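PDB 4B7O: iron-regulated outer membrane protein from Neisseria meningitidis, which probably imports iron from its carriers across the outer membrane as a TonB-dependent transporter, a beta barrel closed by a plug domain. Local coordinates for residues A[450-455]-A[459-464]; A[63-68]-A[591-596]; A[125-130]-A[440-445]; A[465-470]-A[506-511]. All blocks are in the same frame, centred on the assembly; numbering follows the deposited sequence.

Contact 1 of 4, residues A[450-455]-A[459-464]; sequences EAIHEL and TLTGGL
Glu450 puts CG anti to its backbone N (chi1 -168°) and continues extended, which carries its stem past Thr461, whose CG2, also anti to the backbone N, turns to meet it 3.9 Å from Glu450 CD. The two residues belong to an antiparallel beta hairpin of the TonB-dependent transporter barrel, strands 441-455 and 458-472, joined by a tight turn. Two pairs of backbone bonds stitch it together. Ala451 N reaches Gly462 O at 2.6 Å, and Gly462 N returns to Ala451 O; His453 N to Leu460 O and Leu460 N to His453 O repeat the exchange, each at 2.9 Å. Glu450, Ile452, Glu454, Thr459 and Thr461 share the face turned toward the plug, where Glu450 makes weak hydrogen bonds to Ser155 and Ser157. Ala451, His453 and Leu460 occupy the other face. Beta-branched Ile452 and Thr461 suit extended strands and lie side by side, pointing the same way, with Ile452 CG1 3.9 Å from Thr461 OG1. Gly463 has no side chain to compete with Glu450 CG, and the backbones close to 3.8 Å between Glu450 CA and Gly463 CA. Near the turn Glu454 bends at chi2 and sends OE2 to the backbone N of Gly457, while Glu454 CG rests 3.2 Å from Thr459 OG1.

Contact 2 of 4, residues A[63-68]-A[591-596]; sequences QGSKIR and GYELGA
Glu593 OE2 is held by three groups: Ser65 OG, by a weak hydrogen bond of 3.2 Å, and Lys151 and Arg110, by salt bridges. Ser65 belongs to the plug and Glu593 to strand 578-600 of the barrel, so the carboxylate reaches from the wall into the plug–barrel interface that typifies TonB-dependent transporters. The glutamate gets there by a compact route. CG sits between its backbone N and carbonyl carbon (chi1 38°), and the chain then bends at chi2, which lays the stem beside the serine: Glu593 CG is 3.3 Å from Ser65 CB. Ser65 answers with a short side chain that fits close to this stem, its hydroxyl anti to the backbone N (chi1 -154°). The serine is presented by a type II' beta turn from Gln63 to Lys66, closed by Lys66 N to Gln63 O at 3.2 Å. Gly64 suits the second position of that turn because its positive phi (76°) comes easily to glycine. Lys151 also donates to Ser65 O, so one ammonium group serves both sides of the contact, and Ser556 on the neighbouring barrel strand takes up the serine N-H. With two cations on one oxygen, the buried Glu593 probably stays ionised, and the charged pairs should matter more than the weak serine bond in holding plug and wall together.

Contact 3 of 4, residues A[125-130]-A[440-445]; sequences YSDSQI and PTKTDT
A buried salt bridge between plug and barrel wall joins Asp127, in the loop after strand 118-121, to Lys442 near the start of strand 441-455. The side chains approach from opposite directions and meet through their charged ends. Lys442 NZ stands 2.8 Å from Asp127 OD2, using the syn lone pair of that oxygen, and keeps a second, weak bond of 3.3 Å to Asp127 OD1. The ammonium group is therefore shared unevenly between the two oxygens. A long side chain suits the wall position, for it has to cross from the strand to the plug: CG leaves anti to the backbone N, and a bend at chi3 (89°) swings the last two atoms toward the aspartate. The shorter Asp127 needs no such reach. Such polar links are at home in the TonB-dependent receptor fold, where a globular plug fills the lumen of the barrel. Two residues along the same strand, Asp444 also points inward and extends the bridge into a network, although its OD2 makes only a long ion pair of 3.9 Å with Lys442 NZ. Asp127 OD2 and Asp444 OD2 stand 5.0 Å apart, a mutual repulsion that the lysine probably eases, as does Arg385, which forms a salt bridge to Asp444. Gln387 donates a hydrogen bond to Asp127 OD1 from the next barrel strand. Lys442 NZ gives a further hydrogen bond to the carbonyl oxygen of Pro511.

Contact 4 of 4, residues A[465-470]-A[506-511]; sequences RYDRFK and YASRSP
Phe469 and Pro511 form the tight end of this contact, where their side chains cross at about a right angle. Pro511 CD lies over one face, 3.8 Å from the centroid of the Phe469 ring and 22° off the normal, a CH-pi contact displaced toward the rim near Phe469 CZ. The same face is overlain by Ser510 CA, and Ser510 CB packs 3.6 Å from Phe469 CB. A chi1 of 82° sets the aromatic ring between the backbone N and carbonyl carbon and brings it against the 510-511 segment. Proline suits the place because its CD, bonded to nitrogen, carries slightly positive hydrogens toward the pi cloud. Toward Asp467 the fit is looser. Ser508 OG comes 3.5 Å from Asp467 CB, yet no hydrogen bond joins the two residues; Asn485, on the intervening strand 478-493, donates to Ser508 OG and weakly to Asp467 OD1. Within its own strand Asp467 is held by Arg465, whose NE reaches Asp467 OD1 at 2.8 Å on the syn side of the carboxylate. These side chains meet on the inner side of the curved barrel wall, across two strands that do not pair directly. On the other side Arg468 and Lys470 direct their CB atoms away from the contact and are exposed, as suits long charged chains. Without any hydrogen bond between the segments, direct cohesion probably comes mainly from dispersion and the CH-pi contact, with Asn485 linking Ser508 to Asp467 from the strand between.

Overall arrangement
Contact 1 lies at the surface, while contacts 2, 3 and 4 are buried. Contacts 1 and 3 share strand 441-455, and contacts 1 and 4 share strand 458-472, so one hairpin takes part in three of the four. Backbone ladder bonding dominates contact 1, where the strands are neighbours; contact 4 spans non-adjacent strands and relies on side-chain packing. Contacts 2 and 3, their centres about 30 Å apart, both tie plug to wall: contact 3 by a direct salt bridge, contact 2 by a weak serine bond to a glutamate whose cations lie outside the two segments. Contacts 3 and 4 touch: Asp444 OD1 pairs with Ser510 OG, joining the salt-bridge network to the Phe469 packing.

Contact 1 of 4, residues A[450-455]-A[459-464]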
loop_
_atom_site.group_PDB
_atom_site.type_symbol
_atom_site.label_atom_id
_atom_site.label_comp_id
_atom_site.label_asym_id
_atom_site.label_seq_id
_atom_site.Cartn_x
_atom_site.Cartn_y
_atom_site.Cartn_z
ATOM N N GLU A 450 -8.467 -12.321 21.284
ATOM C CA GLU A 450 -7.266 -11.670 21.754
ATOM C C GLU A 450 -7.526 -11.086 23.111
ATOM O O GLU A 450 -8.556 -10.428 23.331
ATOM C CB GLU A 450 -6.875 -10.540 20.806
ATOM C CG GLU A 450 -5.490 -9.969 21.039
ATOM C CD GLU A 450 -5.108 -8.915 19.994
ATOM O OE1 GLU A 450 -5.709 -7.805 20.042
ATOM O OE2 GLU A 450 -4.211 -9.197 19.136
ATOM N N ALA A 451 -6.575 -11.292 24.021
ATOM C CA ALA A 451 -6.733 -10.810 25.393
ATOM C C ALA A 451 -5.749 -9.685 25.712
ATOM O O ALA A 451 -4.578 -9.779 25.379
ATOM C CB ALA A 451 -6.571 -11.974 26.378
ATOM N N ILE A 452 -6.214 -8.636 26.367
ATOM C CA ILE A 452 -5.316 -7.591 26.693
ATOM C C ILE A 452 -5.504 -7.324 28.153
ATOM O O ILE A 452 -6.618 -6.966 28.582
ATOM C CB ILE A 452 -5.597 -6.328 25.850
ATOM C CG1 ILE A 452 -5.369 -6.657 24.372
ATOM C CG2 ILE A 452 -4.731 -5.139 26.253
ATOM C CD1 ILE A 452 -6.191 -5.783 23.493
ATOM N N HIS A 453 -4.400 -7.492 28.890
ATOM C CA HIS A 453 -4.353 -7.321 30.348
ATOM C C HIS A 453 -3.313 -6.336 30.769
ATOM O O HIS A 453 -2.103 -6.530 30.510
ATOM C CB HIS A 453 -4.088 -8.673 31.024
ATOM C CG HIS A 453 -4.173 -8.610 32.535
ATOM N ND1 HIS A 453 -5.038 -7.788 33.186
ATOM C CD2 HIS A 453 -3.452 -9.267 33.516
ATOM C CE1 HIS A 453 -4.882 -7.935 34.504
ATOM N NE2 HIS A 453 -3.911 -8.840 34.701
ATOM N N GLU A 454 -3.745 -5.286 31.444
ATOM C CA GLU A 454 -2.842 -4.273 31.906
ATOM C C GLU A 454 -2.787 -4.148 33.455
ATOM O O GLU A 454 -3.846 -4.113 34.114
ATOM C CB GLU A 454 -3.280 -2.932 31.318
ATOM C CG GLU A 454 -2.211 -1.831 31.296
ATOM C CD GLU A 454 -2.242 -0.943 32.533
ATOM O OE1 GLU A 454 -3.376 -0.767 33.062
ATOM O OE2 GLU A 454 -1.159 -0.426 32.999
ATOM N N LEU A 455 -1.570 -4.006 34.013
ATOM C CA LEU A 455 -1.388 -3.670 35.447
ATOM C C LEU A 455 -0.189 -2.774 35.730
ATOM O O LEU A 455 0.932 -3.193 35.524
ATOM C CB LEU A 455 -1.282 -4.962 36.296
ATOM C CG LEU A 455 -1.281 -4.795 37.847
ATOM C CD1 LEU A 455 -2.474 -3.976 38.371
ATOM C CD2 LEU A 455 -1.197 -6.168 38.516
ATOM N N THR A 459 1.682 -4.148 30.049
ATOM C CA THR A 459 0.553 -4.589 29.198
ATOM C C THR A 459 0.884 -5.853 28.471
ATOM O O THR A 459 1.900 -5.939 27.779
ATOM C CB THR A 459 0.048 -3.527 28.211
ATOM O OG1 THR A 459 -0.128 -2.284 28.894
ATOM C CG2 THR A 459 -1.310 -3.921 27.713
ATOM N N LEU A 460 0.060 -6.866 28.635
ATOM C CA LEU A 460 0.350 -8.123 27.984
ATOM C C LEU A 460 -0.838 -8.324 27.059
ATOM O O LEU A 460 -1.980 -7.981 27.412
ATOM C CB LEU A 460 0.352 -9.210 29.014
ATOM C CG LEU A 460 0.901 -10.600 28.737
ATOM C CD1 LEU A 460 -0.096 -11.691 28.961
ATOM C CD2 LEU A 460 1.657 -10.794 27.421
ATOM N N THR A 461 -0.551 -8.882 25.888
ATOM C CA THR A 461 -1.511 -9.085 24.824
ATOM C C THR A 461 -1.294 -10.494 24.282
ATOM O O THR A 461 -0.171 -10.843 23.897
ATOM C CB THR A 461 -1.249 -8.035 23.717
ATOM O OG1 THR A 461 -1.442 -6.724 24.263
ATOM C CG2 THR A 461 -2.171 -8.221 22.540
ATOM N N GLY A 462 -2.320 -11.330 24.284
ATOM C CA GLY A 462 -2.132 -12.682 23.731
ATOM C C GLY A 462 -3.307 -12.898 22.792
ATOM O O GLY A 462 -4.417 -12.380 23.020
ATOM N N GLY A 463 -3.107 -13.648 21.731
ATOM C CA GLY A 463 -4.258 -13.843 20.884
ATOM C C GLY A 463 -4.129 -14.991 19.965
ATOM O O GLY A 463 -3.012 -15.493 19.747
ATOM N N LEU A 464 -5.252 -15.398 19.387
ATOM C CA LEU A 464 -5.207 -16.544 18.466
ATOM C C LEU A 464 -6.121 -16.238 17.290
ATOM O O LEU A 464 -7.174 -15.627 17.485
ATOM C CB LEU A 464 -5.701 -17.807 19.188
ATOM C CG LEU A 464 -5.556 -19.201 18.577
ATOM C CD1 LEU A 464 -4.139 -19.463 18.035
ATOM C CD2 LEU A 464 -5.918 -20.254 19.633
#

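Contact 2 of 4, residues A[63-68]-A[591-596]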
loop_
_atom_site.group_PDB
_atom_site.type_symbol
_atom_site.label_atom_id
_atom_site.label_comp_id
_atom_site.label_asym_id
_atom_site.label_seq_id
_atom_site.Cartn_x
_atom_site.Cartn_y
_atom_site.Cartn_z
ATOM N N GLN A 63 5.135 0.626 20.234
ATOM C CA GLN A 63 5.815 -0.601 19.795
ATOM C C GLN A 63 7.087 -0.315 19.031
ATOM O O GLN A 63 7.481 -1.067 18.141
ATOM C CB GLN A 63 4.911 -1.546 19.028
ATOM C CG GLN A 63 3.709 -2.024 19.829
ATOM C CD GLN A 63 2.881 -3.117 19.105
ATOM O OE1 GLN A 63 1.653 -3.001 18.975
ATOM N NE2 GLN A 63 3.551 -4.172 18.652
ATOM N N GLY A 64 7.779 0.736 19.440
ATOM C CA GLY A 64 8.945 1.089 18.724
ATOM C C GLY A 64 8.518 1.773 17.425
ATOM O O GLY A 64 7.743 2.732 17.424
ATOM N N SER A 65 9.063 1.278 16.331
ATOM C CA SER A 65 8.764 1.781 15.017
ATOM C C SER A 65 7.751 0.837 14.349
ATOM O O SER A 65 7.351 1.066 13.204
ATOM C CB SER A 65 10.054 1.850 14.191
ATOM O OG SER A 65 9.953 2.838 13.179
ATOM N N LYS A 66 7.354 -0.223 15.065
ATOM C CA LYS A 66 6.450 -1.230 14.531
ATOM C C LYS A 66 5.125 -0.656 14.027
ATOM O O LYS A 66 4.620 -1.127 13.027
ATOM C CB LYS A 66 6.175 -2.320 15.544
ATOM C CG LYS A 66 5.286 -3.410 15.013
ATOM C CD LYS A 66 5.077 -4.539 16.023
ATOM C CE LYS A 66 4.223 -5.631 15.409
ATOM N NZ LYS A 66 5.011 -6.285 14.317
ATOM N N ILE A 67 4.609 0.369 14.703
ATOM C CA ILE A 67 3.308 0.886 14.438
ATOM C C ILE A 67 3.374 2.369 14.570
ATOM O O ILE A 67 3.621 2.863 15.648
ATOM C CB ILE A 67 2.291 0.296 15.425
ATOM C CG1 ILE A 67 1.864 -1.086 14.916
ATOM C CG2 ILE A 67 1.048 1.168 15.522
ATOM C CD1 ILE A 67 1.455 -2.037 15.995
ATOM N N ARG A 68 3.206 3.093 13.464
ATOM C CA ARG A 68 3.223 4.544 13.511
ATOM C C ARG A 68 1.846 5.010 13.094
ATOM O O ARG A 68 1.428 4.856 11.939
ATOM C CB ARG A 68 4.330 5.100 12.643
ATOM C CG ARG A 68 5.729 4.599 13.057
ATOM C CD ARG A 68 6.918 5.298 12.386
ATOM N NE ARG A 68 7.066 6.730 12.726
ATOM C CZ ARG A 68 6.968 7.744 11.849
ATOM N NH1 ARG A 68 6.722 7.530 10.545
ATOM N NH2 ARG A 68 7.129 8.995 12.266
ATOM N N GLY A 591 16.265 -6.617 10.553
ATOM C CA GLY A 591 16.683 -5.221 10.350
ATOM C C GLY A 591 16.237 -4.315 11.435
ATOM O O GLY A 591 15.745 -4.784 12.486
ATOM N N TYR A 592 16.399 -3.009 11.213
ATOM C CA TYR A 592 16.085 -2.073 12.275
ATOM C C TYR A 592 15.684 -0.752 11.703
ATOM O O TYR A 592 15.920 -0.484 10.506
ATOM C CB TYR A 592 17.349 -1.874 13.171
ATOM C CG TYR A 592 18.513 -1.328 12.396
ATOM C CD1 TYR A 592 18.593 0.049 12.119
ATOM C CD2 TYR A 592 19.491 -2.166 11.879
ATOM C CE1 TYR A 592 19.626 0.593 11.385
ATOM C CE2 TYR A 592 20.572 -1.626 11.158
ATOM C CZ TYR A 592 20.598 -0.250 10.911
ATOM O OH TYR A 592 21.609 0.281 10.187
ATOM N N GLU A 593 15.130 0.085 12.578
ATOM C CA GLU A 593 14.824 1.456 12.250
ATOM C C GLU A 593 14.906 2.308 13.541
ATOM O O GLU A 593 14.576 1.833 14.615
ATOM C CB GLU A 593 13.436 1.567 11.628
ATOM C CG GLU A 593 12.449 0.645 12.269
ATOM C CD GLU A 593 11.493 -0.060 11.298
ATOM O OE1 GLU A 593 11.909 -0.799 10.357
ATOM O OE2 GLU A 593 10.283 0.090 11.532
ATOM N N LEU A 594 15.400 3.530 13.414
ATOM C CA LEU A 594 15.509 4.426 14.506
ATOM C C LEU A 594 14.954 5.704 13.996
ATOM O O LEU A 594 15.137 6.031 12.824
ATOM C CB LEU A 594 16.979 4.659 14.897
ATOM C CG LEU A 594 17.742 3.450 15.444
ATOM C CD1 LEU A 594 19.219 3.421 15.099
ATOM C CD2 LEU A 594 17.614 3.306 16.938
ATOM N N GLY A 595 14.317 6.451 14.884
ATOM C CA GLY A 595 13.799 7.763 14.564
ATOM C C GLY A 595 14.008 8.598 15.798
ATOM O O GLY A 595 13.913 8.077 16.896
ATOM N N ALA A 596 14.316 9.878 15.638
ATOM C CA ALA A 596 14.461 10.772 16.768
ATOM C C ALA A 596 13.913 12.133 16.335
ATOM O O ALA A 596 13.858 12.428 15.142
ATOM C CB ALA A 596 15.930 10.863 17.171
#

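Contact 3 of 4, residues A[125-130]-A[440-445]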
loop_
_atom_site.group_PDB
_atom_site.type_symbol
_atom_site.label_atom_id
_atom_site.label_comp_id
_atom_site.label_asym_id
_atom_site.label_seq_id
_atom_site.Cartn_x
_atom_site.Cartn_y
_atom_site.Cartn_z
ATOM N N TYR A 125 -9.525 -3.980 1.564
ATOM C CA TYR A 125 -8.336 -4.149 0.786
ATOM C C TYR A 125 -8.406 -5.525 0.129
ATOM O O TYR A 125 -9.029 -6.452 0.612
ATOM C CB TYR A 125 -7.104 -4.086 1.721
ATOM C CG TYR A 125 -7.206 -5.019 2.969
ATOM C CD1 TYR A 125 -7.804 -4.586 4.142
ATOM C CD2 TYR A 125 -6.694 -6.299 2.953
ATOM C CE1 TYR A 125 -7.922 -5.414 5.264
ATOM C CE2 TYR A 125 -6.779 -7.123 4.071
ATOM C CZ TYR A 125 -7.399 -6.660 5.216
ATOM O OH TYR A 125 -7.481 -7.464 6.311
ATOM N N SER A 126 -7.650 -5.679 -0.922
ATOM C CA SER A 126 -7.714 -6.844 -1.755
ATOM C C SER A 126 -6.270 -7.191 -1.963
ATOM O O SER A 126 -5.419 -6.337 -1.850
ATOM C CB SER A 126 -8.325 -6.404 -3.099
ATOM O OG SER A 126 -7.958 -7.256 -4.131
ATOM N N ASP A 127 -5.978 -8.439 -2.282
ATOM C CA ASP A 127 -4.599 -8.800 -2.410
ATOM C C ASP A 127 -4.262 -9.270 -3.801
ATOM O O ASP A 127 -3.105 -9.602 -4.099
ATOM C CB ASP A 127 -4.212 -9.800 -1.303
ATOM C CG ASP A 127 -4.834 -11.164 -1.478
ATOM O OD1 ASP A 127 -5.901 -11.267 -2.121
ATOM O OD2 ASP A 127 -4.252 -12.129 -0.934
ATOM N N SER A 128 -5.254 -9.244 -4.677
ATOM C CA SER A 128 -4.995 -9.584 -6.084
ATOM C C SER A 128 -4.453 -8.393 -6.860
ATOM O O SER A 128 -4.504 -7.255 -6.398
ATOM C CB SER A 128 -6.228 -10.183 -6.760
ATOM O OG SER A 128 -6.749 -11.232 -5.932
ATOM N N GLN A 129 -3.855 -8.673 -8.001
ATOM C CA GLN A 129 -3.339 -7.608 -8.810
ATOM C C GLN A 129 -3.805 -7.695 -10.278
ATOM O O GLN A 129 -4.260 -8.739 -10.733
ATOM C CB GLN A 129 -1.838 -7.665 -8.736
ATOM C CG GLN A 129 -1.257 -8.799 -9.529
ATOM C CD GLN A 129 0.229 -8.804 -9.446
ATOM O OE1 GLN A 129 0.858 -7.758 -9.321
ATOM N NE2 GLN A 129 0.804 -9.980 -9.465
ATOM N N ILE A 130 -3.673 -6.583 -10.994
ATOM C CA ILE A 130 -3.773 -6.521 -12.457
ATOM C C ILE A 130 -2.639 -7.230 -13.265
ATOM O O ILE A 130 -2.927 -8.071 -14.070
ATOM C CB ILE A 130 -3.977 -5.054 -12.904
ATOM C CG1 ILE A 130 -5.305 -4.547 -12.318
ATOM C CG2 ILE A 130 -3.998 -4.942 -14.435
ATOM C CD1 ILE A 130 -5.400 -3.052 -12.326
ATOM N N PRO A 440 -11.823 -17.053 -11.694
ATOM C CA PRO A 440 -11.108 -17.456 -10.491
ATOM C C PRO A 440 -11.635 -16.694 -9.321
ATOM O O PRO A 440 -12.053 -15.536 -9.486
ATOM C CB PRO A 440 -9.672 -17.052 -10.774
ATOM C CG PRO A 440 -9.630 -16.765 -12.252
ATOM C CD PRO A 440 -10.989 -16.206 -12.542
ATOM N N THR A 441 -11.718 -17.367 -8.172
ATOM C CA THR A 441 -12.145 -16.710 -6.949
ATOM C C THR A 441 -11.339 -17.171 -5.706
ATOM O O THR A 441 -10.595 -18.151 -5.744
ATOM C CB THR A 441 -13.630 -16.951 -6.668
ATOM O OG1 THR A 441 -13.784 -18.297 -6.259
ATOM C CG2 THR A 441 -14.484 -16.703 -7.889
ATOM N N LYS A 442 -11.524 -16.466 -4.597
ATOM C CA LYS A 442 -10.795 -16.778 -3.358
ATOM C C LYS A 442 -11.614 -16.261 -2.220
ATOM O O LYS A 442 -12.030 -15.094 -2.236
ATOM C CB LYS A 442 -9.411 -16.155 -3.321
ATOM C CG LYS A 442 -8.593 -16.687 -2.148
ATOM C CD LYS A 442 -7.145 -16.265 -2.249
ATOM C CE LYS A 442 -6.947 -14.928 -1.563
ATOM N NZ LYS A 442 -5.514 -14.549 -1.691
ATOM N N THR A 443 -11.935 -17.149 -1.285
ATOM C CA THR A 443 -12.609 -16.743 -0.055
ATOM C C THR A 443 -11.596 -16.833 1.099
ATOM O O THR A 443 -10.876 -17.812 1.195
ATOM C CB THR A 443 -13.776 -17.687 0.242
ATOM O OG1 THR A 443 -14.684 -17.646 -0.854
ATOM C CG2 THR A 443 -14.504 -17.299 1.512
ATOM N N ASP A 444 -11.505 -15.795 1.923
ATOM C CA ASP A 444 -10.668 -15.842 3.130
ATOM C C ASP A 444 -11.590 -15.613 4.295
ATOM O O ASP A 444 -12.454 -14.723 4.246
ATOM C CB ASP A 444 -9.540 -14.833 3.133
ATOM C CG ASP A 444 -8.418 -15.189 2.175
ATOM O OD1 ASP A 444 -7.794 -16.257 2.325
ATOM O OD2 ASP A 444 -8.108 -14.374 1.265
ATOM N N THR A 445 -11.449 -16.504 5.287
ATOM C CA THR A 445 -12.265 -16.516 6.512
ATOM C C THR A 445 -11.377 -16.568 7.796
ATOM O O THR A 445 -10.464 -17.397 7.926
ATOM C CB THR A 445 -13.254 -17.712 6.502
ATOM O OG1 THR A 445 -13.447 -18.158 5.150
ATOM C CG2 THR A 445 -14.579 -17.287 7.064
#

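Contact 4 of 4, residues A[465-470]-A[506-511]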
loop_
_atom_site.group_PDB
_atom_site.type_symbol
_atom_site.label_atom_id
_atom_site.label_comp_id
_atom_site.label_asym_id
_atom_site.label_seq_id
_atom_site.Cartn_x
_atom_site.Cartn_y
_atom_site.Cartn_z
ATOM N N ARG A 465 -5.712 -16.665 16.091
ATOM C CA ARG A 465 -6.535 -16.549 14.899
ATOM C C ARG A 465 -6.690 -17.876 14.253
ATOM O O ARG A 465 -5.734 -18.635 14.148
ATOM C CB ARG A 465 -5.879 -15.686 13.811
ATOM C CG ARG A 465 -5.974 -14.237 14.067
ATOM C CD ARG A 465 -5.327 -13.499 12.889
ATOM N NE ARG A 465 -6.143 -13.632 11.674
ATOM C CZ ARG A 465 -7.277 -12.976 11.474
ATOM N NH1 ARG A 465 -7.745 -12.080 12.370
ATOM N NH2 ARG A 465 -7.942 -13.215 10.354
ATOM N N TYR A 466 -7.880 -18.079 13.707
ATOM C CA TYR A 466 -8.152 -19.179 12.839
ATOM C C TYR A 466 -8.321 -18.614 11.426
ATOM O O TYR A 466 -9.224 -17.847 11.191
ATOM C CB TYR A 466 -9.438 -19.872 13.327
ATOM C CG TYR A 466 -9.715 -21.057 12.491
ATOM C CD1 TYR A 466 -8.774 -22.084 12.410
ATOM C CD2 TYR A 466 -10.852 -21.118 11.682
ATOM C CE1 TYR A 466 -8.973 -23.164 11.594
ATOM C CE2 TYR A 466 -11.064 -22.208 10.845
ATOM C CZ TYR A 466 -10.120 -23.222 10.811
ATOM O OH TYR A 466 -10.309 -24.313 10.005
ATOM N N ASP A 467 -7.438 -18.960 10.501
ATOM C CA ASP A 467 -7.455 -18.389 9.155
ATOM C C ASP A 467 -7.734 -19.505 8.180
ATOM O O ASP A 467 -6.978 -20.485 8.156
ATOM C CB ASP A 467 -6.092 -17.785 8.795
ATOM C CG ASP A 467 -5.936 -16.315 9.242
ATOM O OD1 ASP A 467 -5.482 -16.072 10.393
ATOM O OD2 ASP A 467 -6.212 -15.398 8.417
ATOM N N ARG A 468 -8.826 -19.385 7.409
ATOM C CA ARG A 468 -9.214 -20.409 6.425
ATOM C C ARG A 468 -9.299 -19.803 5.016
ATOM O O ARG A 468 -9.989 -18.783 4.809
ATOM C CB ARG A 468 -10.568 -21.020 6.813
ATOM C CG ARG A 468 -11.024 -22.124 5.869
ATOM C CD ARG A 468 -11.753 -23.274 6.565
ATOM N NE ARG A 468 -12.187 -24.277 5.569
ATOM C CZ ARG A 468 -11.473 -25.329 5.156
ATOM N NH1 ARG A 468 -10.267 -25.580 5.667
ATOM N NH2 ARG A 468 -11.967 -26.146 4.227
ATOM N N PHE A 469 -8.626 -20.417 4.054
ATOM C CA PHE A 469 -8.879 -20.015 2.685
ATOM C C PHE A 469 -9.482 -21.065 1.735
ATOM O O PHE A 469 -9.326 -22.282 1.947
ATOM C CB PHE A 469 -7.638 -19.388 2.089
ATOM C CG PHE A 469 -6.638 -20.364 1.589
ATOM C CD1 PHE A 469 -6.773 -20.912 0.302
ATOM C CD2 PHE A 469 -5.526 -20.694 2.350
ATOM C CE1 PHE A 469 -5.838 -21.793 -0.213
ATOM C CE2 PHE A 469 -4.564 -21.567 1.838
ATOM C CZ PHE A 469 -4.723 -22.120 0.568
ATOM N N LYS A 470 -10.131 -20.591 0.663
ATOM C CA LYS A 470 -10.580 -21.487 -0.463
ATOM C C LYS A 470 -10.256 -20.821 -1.784
ATOM O O LYS A 470 -10.703 -19.720 -2.060
ATOM C CB LYS A 470 -12.089 -21.754 -0.394
ATOM C CG LYS A 470 -12.474 -23.089 -1.063
ATOM C CD LYS A 470 -13.628 -23.112 -2.079
ATOM C CE LYS A 470 -15.007 -23.037 -1.428
ATOM N NZ LYS A 470 -15.472 -21.599 -1.317
ATOM N N TYR A 506 2.515 -14.997 14.912
ATOM C CA TYR A 506 2.275 -15.755 13.724
ATOM C C TYR A 506 1.141 -15.119 12.931
ATOM O O TYR A 506 0.167 -14.528 13.509
ATOM C CB TYR A 506 1.831 -17.175 14.105
ATOM C CG TYR A 506 2.997 -18.047 14.453
ATOM C CD1 TYR A 506 3.692 -18.701 13.462
ATOM C CD2 TYR A 506 3.454 -18.155 15.783
ATOM C CE1 TYR A 506 4.796 -19.481 13.759
ATOM C CE2 TYR A 506 4.540 -18.938 16.091
ATOM C CZ TYR A 506 5.196 -19.604 15.094
ATOM O OH TYR A 506 6.279 -20.383 15.401
ATOM N N ALA A 507 1.265 -15.217 11.603
ATOM C CA ALA A 507 0.144 -14.838 10.680
ATOM C C ALA A 507 0.281 -15.573 9.374
ATOM O O ALA A 507 1.404 -15.974 8.959
ATOM C CB ALA A 507 0.061 -13.294 10.470
ATOM N N SER A 508 -0.860 -15.798 8.719
ATOM C CA SER A 508 -0.811 -16.483 7.412
ATOM C C SER A 508 -1.443 -15.655 6.312
ATOM O O SER A 508 -2.350 -14.870 6.556
ATOM C CB SER A 508 -1.438 -17.877 7.448
ATOM O OG SER A 508 -2.657 -17.797 8.166
ATOM N N ARG A 509 -0.950 -15.849 5.108
ATOM C CA ARG A 509 -1.518 -15.243 3.928
ATOM C C ARG A 509 -1.764 -16.326 2.877
ATOM O O ARG A 509 -0.855 -17.076 2.546
ATOM C CB ARG A 509 -0.533 -14.255 3.389
ATOM C CG ARG A 509 -1.155 -13.117 2.621
ATOM C CD ARG A 509 -0.128 -12.005 2.550
ATOM N NE ARG A 509 -0.387 -11.081 1.474
ATOM C CZ ARG A 509 -1.161 -10.034 1.597
ATOM N NH1 ARG A 509 -1.721 -9.771 2.762
ATOM N NH2 ARG A 509 -1.344 -9.231 0.560
ATOM N N SER A 510 -3.005 -16.403 2.396
ATOM C CA SER A 510 -3.419 -17.293 1.288
ATOM C C SER A 510 -2.828 -16.936 -0.040
ATOM O O SER A 510 -2.560 -15.773 -0.311
ATOM C CB SER A 510 -4.942 -17.202 1.121
ATOM O OG SER A 510 -5.392 -15.852 1.009
ATOM N N PRO A 511 -2.615 -17.937 -0.903
ATOM C CA PRO A 511 -1.966 -17.715 -2.210
ATOM C C PRO A 511 -2.718 -16.646 -2.950
ATOM O O PRO A 511 -3.939 -16.603 -2.846
ATOM C CB PRO A 511 -2.199 -19.027 -2.942
ATOM C CG PRO A 511 -2.658 -20.020 -1.925
ATOM C CD PRO A 511 -2.770 -19.368 -0.601
#